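Local coordinates for LAS seventeen-binding protein 3 (Saccharomyces cerevisiae, PDB 1OOT) that interacts with LAS17 and probably binds actin filaments and phosphatidylinositol, here represented by its SH3 domain, at residues I30-W41 with F52-V60. Sequence-based numbering, arbitrary orientation.
Sequences ILKKSDSQNDWW and FPANYVELV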
ATOM      1  N   ILE A  30      -5.062   5.097  -1.123  0.50 12.29           N
ATOM      2  CA  ILE A  30      -5.132   4.231  -2.297  0.50 11.82           C
ATOM      3  C   ILE A  30      -5.405   5.121  -3.513  0.50 12.56           C
ATOM      4  O   ILE A  30      -6.337   5.938  -3.546  0.50 14.67           O
ATOM      5  CB  ILE A  30      -6.240   3.188  -2.135  0.50 10.95           C
ATOM      6  CG1 ILE A  30      -6.023   2.301  -0.917  0.50 11.86           C
ATOM      7  CG2 ILE A  30      -6.386   2.345  -3.412  0.50 11.12           C
ATOM      8  CD1 ILE A  30      -4.711   1.539  -0.821  0.50 13.01           C
ATOM      9  N   LEU A  31      -4.545   4.995  -4.504  1.00 13.04           N
ATOM     10  CA  LEU A  31      -4.692   5.708  -5.761  1.00 14.24           C
ATOM     11  C   LEU A  31      -5.218   4.832  -6.892  1.00 14.55           C
ATOM     12  O   LEU A  31      -5.861   5.337  -7.804  1.00 15.68           O
ATOM     13  CB  LEU A  31      -3.357   6.263  -6.145  1.00 14.00           C
ATOM     14  CG  LEU A  31      -2.687   7.209  -5.150  1.00 15.77           C
ATOM     15  CD1 LEU A  31      -1.276   7.552  -5.516  1.00 17.43           C
ATOM     16  CD2 LEU A  31      -3.549   8.473  -4.881  1.00 17.98           C
ATOM     17  N   LYS A  32      -4.976   3.527  -6.805  1.00 13.41           N
ATOM     18  CA  LYS A  32      -5.534   2.579  -7.772  1.00 13.36           C
ATOM     19  C   LYS A  32      -5.665   1.256  -7.093  1.00 13.01           C
ATOM     20  O   LYS A  32      -4.713   0.775  -6.438  1.00 14.00           O
ATOM     21  CB  LYS A  32      -4.533   2.462  -8.964  1.00 17.77           C
ATOM     22  CG  LYS A  32      -4.865   1.394 -10.016  1.00 23.36           C
ATOM     23  CD  LYS A  32      -6.102   1.616 -10.760  1.00 26.98           C
ATOM     24  CE  LYS A  32      -6.389   0.479 -11.877  1.00 26.64           C
ATOM     25  NZ  LYS A  32      -6.578  -1.038 -11.367  1.00 21.26           N
ATOM     26  N   LYS A  33      -6.838   0.640  -7.231  1.00 14.86           N
ATOM     27  CA  LYS A  33      -7.018  -0.702  -6.740  1.00 15.36           C
ATOM     28  C   LYS A  33      -7.567  -1.586  -7.842  1.00 14.97           C
ATOM     29  O   LYS A  33      -8.124  -1.084  -8.819  1.00 19.37           O
ATOM     30  CB  LYS A  33      -7.853  -0.759  -5.482  1.00 19.71           C
ATOM     31  CG  LYS A  33      -9.183  -0.163  -5.584  1.00 22.56           C
ATOM     32  CD  LYS A  33      -9.940  -0.302  -4.248  1.00 26.02           C
ATOM     33  CE  LYS A  33     -10.252  -1.747  -3.867  1.00 31.84           C
ATOM     34  NZ  LYS A  33     -11.123  -2.523  -4.884  1.00 36.70           N
ATOM     35  N   SER A  34      -7.424  -2.883  -7.661  1.00 14.74           N
ATOM     36  CA  SER A  34      -8.005  -3.874  -8.557  1.00 14.67           C
ATOM     37  C   SER A  34      -9.056  -4.629  -7.830  1.00 14.08           C
ATOM     38  O   SER A  34      -9.365  -4.307  -6.686  1.00 17.03           O
ATOM     39  CB  SER A  34      -6.917  -4.842  -8.921  1.00 13.70           C
ATOM     40  OG  SER A  34      -6.642  -5.695  -7.821  1.00 13.11           O
ATOM     41  N   ASP A  35      -9.647  -5.639  -8.491  1.00 15.51           N
ATOM     42  CA  ASP A  35     -10.685  -6.487  -7.920  1.00 17.32           C
ATOM     43  C   ASP A  35     -10.185  -7.609  -7.029  1.00 17.86           C
ATOM     44  O   ASP A  35     -10.984  -8.364  -6.500  1.00 21.96           O
ATOM     45  CB  ASP A  35     -11.591  -7.074  -8.996  1.00 19.80           C
ATOM     46  CG  ASP A  35     -12.249  -6.012  -9.811  1.00 28.52           C
ATOM     47  OD1 ASP A  35     -12.626  -4.964  -9.236  1.00 29.69           O
ATOM     48  OD2 ASP A  35     -12.380  -6.108 -11.041  1.00 35.27           O
ATOM     49  N   SER A  36      -8.879  -7.664  -6.773  1.00 14.31           N
ATOM     50  CA  SER A  36      -8.301  -8.653  -5.871  1.00 14.38           C
ATOM     51  C   SER A  36      -7.348  -8.004  -4.915  1.00 13.35           C
ATOM     52  O   SER A  36      -6.451  -7.262  -5.299  1.00 13.54           O
ATOM     53  CB  SER A  36      -7.515  -9.689  -6.617  1.00 14.15           C
ATOM     54  OG  SER A  36      -6.707 -10.518  -5.788  1.00 15.56           O
ATOM     55  N   GLN A  37      -7.494  -8.396  -3.655  1.00 14.67           N
ATOM     56  CA  GLN A  37      -6.575  -7.952  -2.635  1.00 15.60           C
ATOM     57  C   GLN A  37      -5.267  -8.747  -2.563  1.00 14.69           C
ATOM     58  O   GLN A  37      -4.494  -8.617  -1.656  1.00 17.30           O
ATOM     59  CB  GLN A  37      -7.282  -7.929  -1.289  1.00 20.73           C
ATOM     60  CG  GLN A  37      -6.765  -6.629  -0.669  1.00 26.62           C
ATOM     61  CD  GLN A  37      -7.357  -6.156   0.594  1.00 24.44           C
ATOM     62  OE1 GLN A  37      -6.612  -5.668   1.431  1.00 28.10           O
ATOM     63  NE2 GLN A  37      -8.650  -6.187   0.705  1.00 21.55           N
ATOM     64  N   ASN A  38      -4.990  -9.541  -3.612  1.00 11.93           N
ATOM     65  CA  ASN A  38      -3.732 -10.219  -3.811  1.00 13.71           C
ATOM     66  C   ASN A  38      -2.910  -9.594  -4.901  1.00 13.42           C
ATOM     67  O   ASN A  38      -1.845 -10.092  -5.243  1.00 16.73           O
ATOM     68  CB  ASN A  38      -3.954 -11.702  -4.075  1.00 14.33           C
ATOM     69  CG  ASN A  38      -4.352 -12.440  -2.847  1.00 17.19           C
ATOM     70  OD1 ASN A  38      -5.270 -13.292  -2.878  1.00 19.11           O
ATOM     71  ND2 ASN A  38      -3.676 -12.164  -1.758  1.00 15.80           N
ATOM     72  N   ASP A  39      -3.384  -8.500  -5.464  1.00 11.89           N
ATOM     73  CA  ASP A  39      -2.645  -7.828  -6.530  1.00 12.06           C
ATOM     74  C   ASP A  39      -1.800  -6.724  -5.935  1.00 11.39           C
ATOM     75  O   ASP A  39      -1.889  -6.400  -4.742  1.00 12.91           O
ATOM     76  CB  ASP A  39      -3.656  -7.200  -7.494  1.00 12.68           C
ATOM     77  CG  ASP A  39      -4.405  -8.203  -8.299  1.00 12.88           C
ATOM     78  OD1 ASP A  39      -3.891  -9.336  -8.434  1.00 13.68           O
ATOM     79  OD2 ASP A  39      -5.525  -7.911  -8.778  1.00 11.46           O
ATOM     80  N   TRP A  40      -1.054  -6.065  -6.770  0.50 10.60           N
ATOM     81  CA  TRP A  40      -0.329  -4.939  -6.281  0.50  9.55           C
ATOM     82  C   TRP A  40      -1.200  -3.739  -6.597  0.50 10.99           C
ATOM     83  O   TRP A  40      -1.743  -3.635  -7.686  0.50 11.57           O
ATOM     84  CB  TRP A  40       1.037  -4.921  -6.941  0.50 10.34           C
ATOM     85  CG  TRP A  40       1.939  -5.961  -6.363  0.50  9.75           C
ATOM     86  CD1 TRP A  40       1.742  -7.299  -6.372  0.50 13.20           C
ATOM     87  CD2 TRP A  40       3.166  -5.744  -5.692  0.50  9.89           C
ATOM     88  NE1 TRP A  40       2.777  -7.938  -5.736  0.50 14.59           N
ATOM     89  CE2 TRP A  40       3.655  -6.994  -5.283  0.50 12.32           C
ATOM     90  CE3 TRP A  40       3.885  -4.615  -5.341  0.50  9.28           C
ATOM     91  CZ2 TRP A  40       4.879  -7.151  -4.640  0.50 11.79           C
ATOM     92  CZ3 TRP A  40       5.074  -4.772  -4.679  0.50 10.69           C
ATOM     93  CH2 TRP A  40       5.545  -6.036  -4.304  0.50  9.20           C
ATOM     94  N   TRP A  41      -1.431  -2.914  -5.573  1.00 10.79           N
ATOM     95  CA  TRP A  41      -2.196  -1.701  -5.675  1.00 11.08           C
ATOM     96  C   TRP A  41      -1.239  -0.518  -5.639  1.00  9.97           C
ATOM     97  O   TRP A  41      -0.051  -0.682  -5.384  1.00 11.24           O
ATOM     98  CB  TRP A  41      -3.233  -1.618  -4.536  1.00 11.52           C
ATOM     99  CG  TRP A  41      -4.338  -2.625  -4.642  1.00 10.93           C
ATOM    100  CD1 TRP A  41      -4.571  -3.542  -5.627  1.00 10.54           C
ATOM    101  CD2 TRP A  41      -5.404  -2.767  -3.715  1.00 11.44           C
ATOM    102  NE1 TRP A  41      -5.711  -4.251  -5.347  1.00 11.64           N
ATOM    103  CE2 TRP A  41      -6.234  -3.808  -4.166  1.00 10.35           C
ATOM    104  CE3 TRP A  41      -5.711  -2.132  -2.501  1.00 13.81           C
ATOM    105  CZ2 TRP A  41      -7.368  -4.198  -3.481  1.00 14.52           C
ATOM    106  CZ3 TRP A  41      -6.819  -2.570  -1.790  1.00 16.10           C
ATOM    107  CH2 TRP A  41      -7.629  -3.586  -2.284  1.00 16.54           C
ATOM    108  N   PHE A  52       2.381  -1.639  -4.067  1.00 10.47           N
ATOM    109  CA  PHE A  52       2.589  -2.506  -2.912  1.00 10.58           C
ATOM    110  C   PHE A  52       1.647  -3.715  -2.981  1.00  9.20           C
ATOM    111  O   PHE A  52       0.572  -3.621  -3.592  1.00 10.28           O
ATOM    112  CB  PHE A  52       2.376  -1.732  -1.633  1.00 11.63           C
ATOM    113  CG  PHE A  52       0.949  -1.216  -1.470  1.00 11.10           C
ATOM    114  CD1 PHE A  52       0.030  -1.958  -0.797  1.00 10.74           C
ATOM    115  CD2 PHE A  52       0.530  -0.031  -2.067  1.00 11.73           C
ATOM    116  CE1 PHE A  52      -1.283  -1.537  -0.693  1.00 10.87           C
ATOM    117  CE2 PHE A  52      -0.762   0.410  -1.998  1.00 12.28           C
ATOM    118  CZ  PHE A  52      -1.672  -0.346  -1.277  1.00 11.96           C
ATOM    119  N   PRO A  53       1.966  -4.777  -2.244  0.50 10.79           N
ATOM    120  CA  PRO A  53       1.074  -5.951  -2.206  0.50 10.56           C
ATOM    121  C   PRO A  53      -0.178  -5.647  -1.376  0.50 10.35           C
ATOM    122  O   PRO A  53      -0.103  -5.309  -0.180  0.50 12.90           O
ATOM    123  CB  PRO A  53       1.917  -7.020  -1.505  0.50 11.91           C
ATOM    124  CG  PRO A  53       2.973  -6.284  -0.760  0.50 10.85           C
ATOM    125  CD  PRO A  53       3.182  -4.980  -1.442  0.50 12.55           C
ATOM    126  N   ALA A  54      -1.330  -5.754  -2.018  1.00 11.22           N
ATOM    127  CA  ALA A  54      -2.522  -5.304  -1.394  1.00 10.99           C
ATOM    128  C   ALA A  54      -2.901  -6.152  -0.212  1.00 10.57           C
ATOM    129  O   ALA A  54      -3.670  -5.687   0.665  1.00 12.58           O
ATOM    130  CB  ALA A  54      -3.642  -5.260  -2.371  1.00 12.84           C
ATOM    131  N   ASN A  55      -2.417  -7.379  -0.144  1.00 11.26           N
ATOM    132  CA  ASN A  55      -2.806  -8.229   0.981  1.00 11.74           C
ATOM    133  C   ASN A  55      -2.263  -7.719   2.297  1.00 11.24           C
ATOM    134  O   ASN A  55      -2.792  -8.057   3.360  1.00 12.25           O
ATOM    135  CB  ASN A  55      -2.400  -9.691   0.743  1.00 12.81           C
ATOM    136  CG  ASN A  55      -0.959  -9.820   0.336  1.00 15.38           C
ATOM    137  OD1 ASN A  55      -0.569  -9.375  -0.762  1.00 16.08           O
ATOM    138  ND2 ASN A  55      -0.151 -10.439   1.198  1.00 16.75           N
ATOM    139  N   TYR A  56      -1.203  -6.903   2.232  1.00 11.04           N
ATOM    140  CA  TYR A  56      -0.610  -6.337   3.438  1.00 12.03           C
ATOM    141  C   TYR A  56      -1.439  -5.262   4.132  1.00 12.29           C
ATOM    142  O   TYR A  56      -1.034  -4.793   5.193  1.00 13.27           O
ATOM    143  CB  TYR A  56       0.743  -5.758   3.153  1.00 12.05           C
ATOM    144  CG  TYR A  56       1.914  -6.658   2.876  1.00 16.29           C
ATOM    145  CD1 TYR A  56       1.770  -7.883   2.358  1.00 23.27           C
ATOM    146  CD2 TYR A  56       3.176  -6.274   3.279  1.00 20.71           C
ATOM    147  CE1 TYR A  56       2.881  -8.701   2.088  1.00 21.83           C
ATOM    148  CE2 TYR A  56       4.276  -7.065   3.036  1.00 21.43           C
ATOM    149  CZ  TYR A  56       4.121  -8.241   2.368  1.00 20.67           C
ATOM    150  OH  TYR A  56       5.182  -9.099   2.126  1.00 22.97           O
ATOM    151  N   VAL A  57      -2.530  -4.826   3.505  1.00 12.27           N
ATOM    152  CA  VAL A  57      -3.347  -3.742   4.064  1.00 11.38           C
ATOM    153  C   VAL A  57      -4.795  -4.132   4.243  1.00 12.44           C
ATOM    154  O   VAL A  57      -5.253  -5.130   3.635  1.00 14.27           O
ATOM    155  CB  VAL A  57      -3.264  -2.460   3.203  1.00 12.95           C
ATOM    156  CG1 VAL A  57      -1.809  -2.077   2.946  1.00 13.80           C
ATOM    157  CG2 VAL A  57      -4.069  -2.582   1.882  1.00 13.36           C
ATOM    158  N   GLU A  58      -5.476  -3.406   5.143  1.00 13.28           N
ATOM    159  CA  GLU A  58      -6.886  -3.629   5.420  1.00 14.36           C
ATOM    160  C   GLU A  58      -7.614  -2.314   5.109  1.00 16.17           C
ATOM    161  O   GLU A  58      -7.295  -1.293   5.656  1.00 14.72           O
ATOM    162  CB  GLU A  58      -7.093  -4.021   6.854  1.00 18.80           C
ATOM    163  CG  GLU A  58      -8.587  -4.242   7.170  1.00 24.28           C
ATOM    164  CD  GLU A  58      -8.830  -4.665   8.603  1.00 35.09           C
ATOM    165  OE1 GLU A  58      -8.100  -5.535   9.114  1.00 41.17           O
ATOM    166  OE2 GLU A  58      -9.783  -4.150   9.227  1.00 43.31           O
ATOM    167  N   LEU A  59      -8.561  -2.355   4.198  1.00 16.71           N
ATOM    168  CA  LEU A  59      -9.319  -1.162   3.834  1.00 15.24           C
ATOM    169  C   LEU A  59     -10.101  -0.670   5.031  1.00 16.27           C
ATOM    170  O   LEU A  59     -10.654  -1.463   5.786  1.00 19.63           O
ATOM    171  CB  LEU A  59     -10.281  -1.435   2.678  1.00 18.02           C
ATOM    172  CG  LEU A  59      -9.568  -1.560   1.339  1.00 17.59           C
ATOM    173  CD1 LEU A  59     -10.538  -2.293   0.390  1.00 20.66           C
ATOM    174  CD2 LEU A  59      -9.249  -0.293   0.767  1.00 20.65           C
ATOM    175  N   VAL A  60     -10.073   0.655   5.188  1.00 17.07           N
ATOM    176  CA  VAL A  60     -10.825   1.307   6.246  1.00 20.17           C
ATOM    177  C   VAL A  60     -12.244   1.514   5.725  1.00 27.70           C
ATOM    178  O   VAL A  60     -12.449   1.892   4.556  1.00 31.36           O
ATOM    179  CB  VAL A  60     -10.207   2.623   6.588  1.00 24.54           C
ATOM    180  CG1 VAL A  60     -11.076   3.343   7.653  1.00 25.41           C
ATOM    181  CG2 VAL A  60      -8.821   2.423   7.085  1.00 24.02           C
ATOM    182  OXT VAL A  60     -13.175   1.299   6.501  1.00 33.04           O
TER
HETATM  183  O   HOH W   1      -0.019 -10.962  -3.059  1.00 26.33           O
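The methyl of A54 lies over one face of the W41 indole: A54 CB stands 3.4 Å from the centroid of the W41 five-membered ring and 13° off its normal, a CH-pi contact. Followed outward, the W41 side chain begins with CB against F52 CZ (3.8 Å). CG then turns beside the backbone N (chi1 -69°), laying the indole over A54, with CD2 closest to A54 CB at 3.3 Å. K33 CB covers the opposite face. NE1 donates to S34 OG, only 15° out of the ring plane; this bond and the two covered faces would restrict the ring's rotation. At the far rim, CZ3 and CH2 reach the two methyls of L59, with CH2 4.2 Å from CD1. With an alanine at W41, the space between K33, A54 and L59 would probably be left as a gap, and S34 OG would lose its indole donor.

W41 and F52 form an antiparallel hydrogen-bonded pair, and A54 N donates to D39 O (2.9 Å). The F52 ring, on the same face of the sheet as W41, meets I30 CD1 at its edge, CZ 3.6 Å away. W40 points to the other side, where P53 CD lies over its six-membered ring, 3.9 Å from the centroid. Adjacent tryptophans after the n-Src loop, with a proline and a 3-10 turn at 54-56, are characteristic of the SH3 fold; the exposed W40 is probably the tryptophan of the surface that binds proline-rich peptides in SH3 domains.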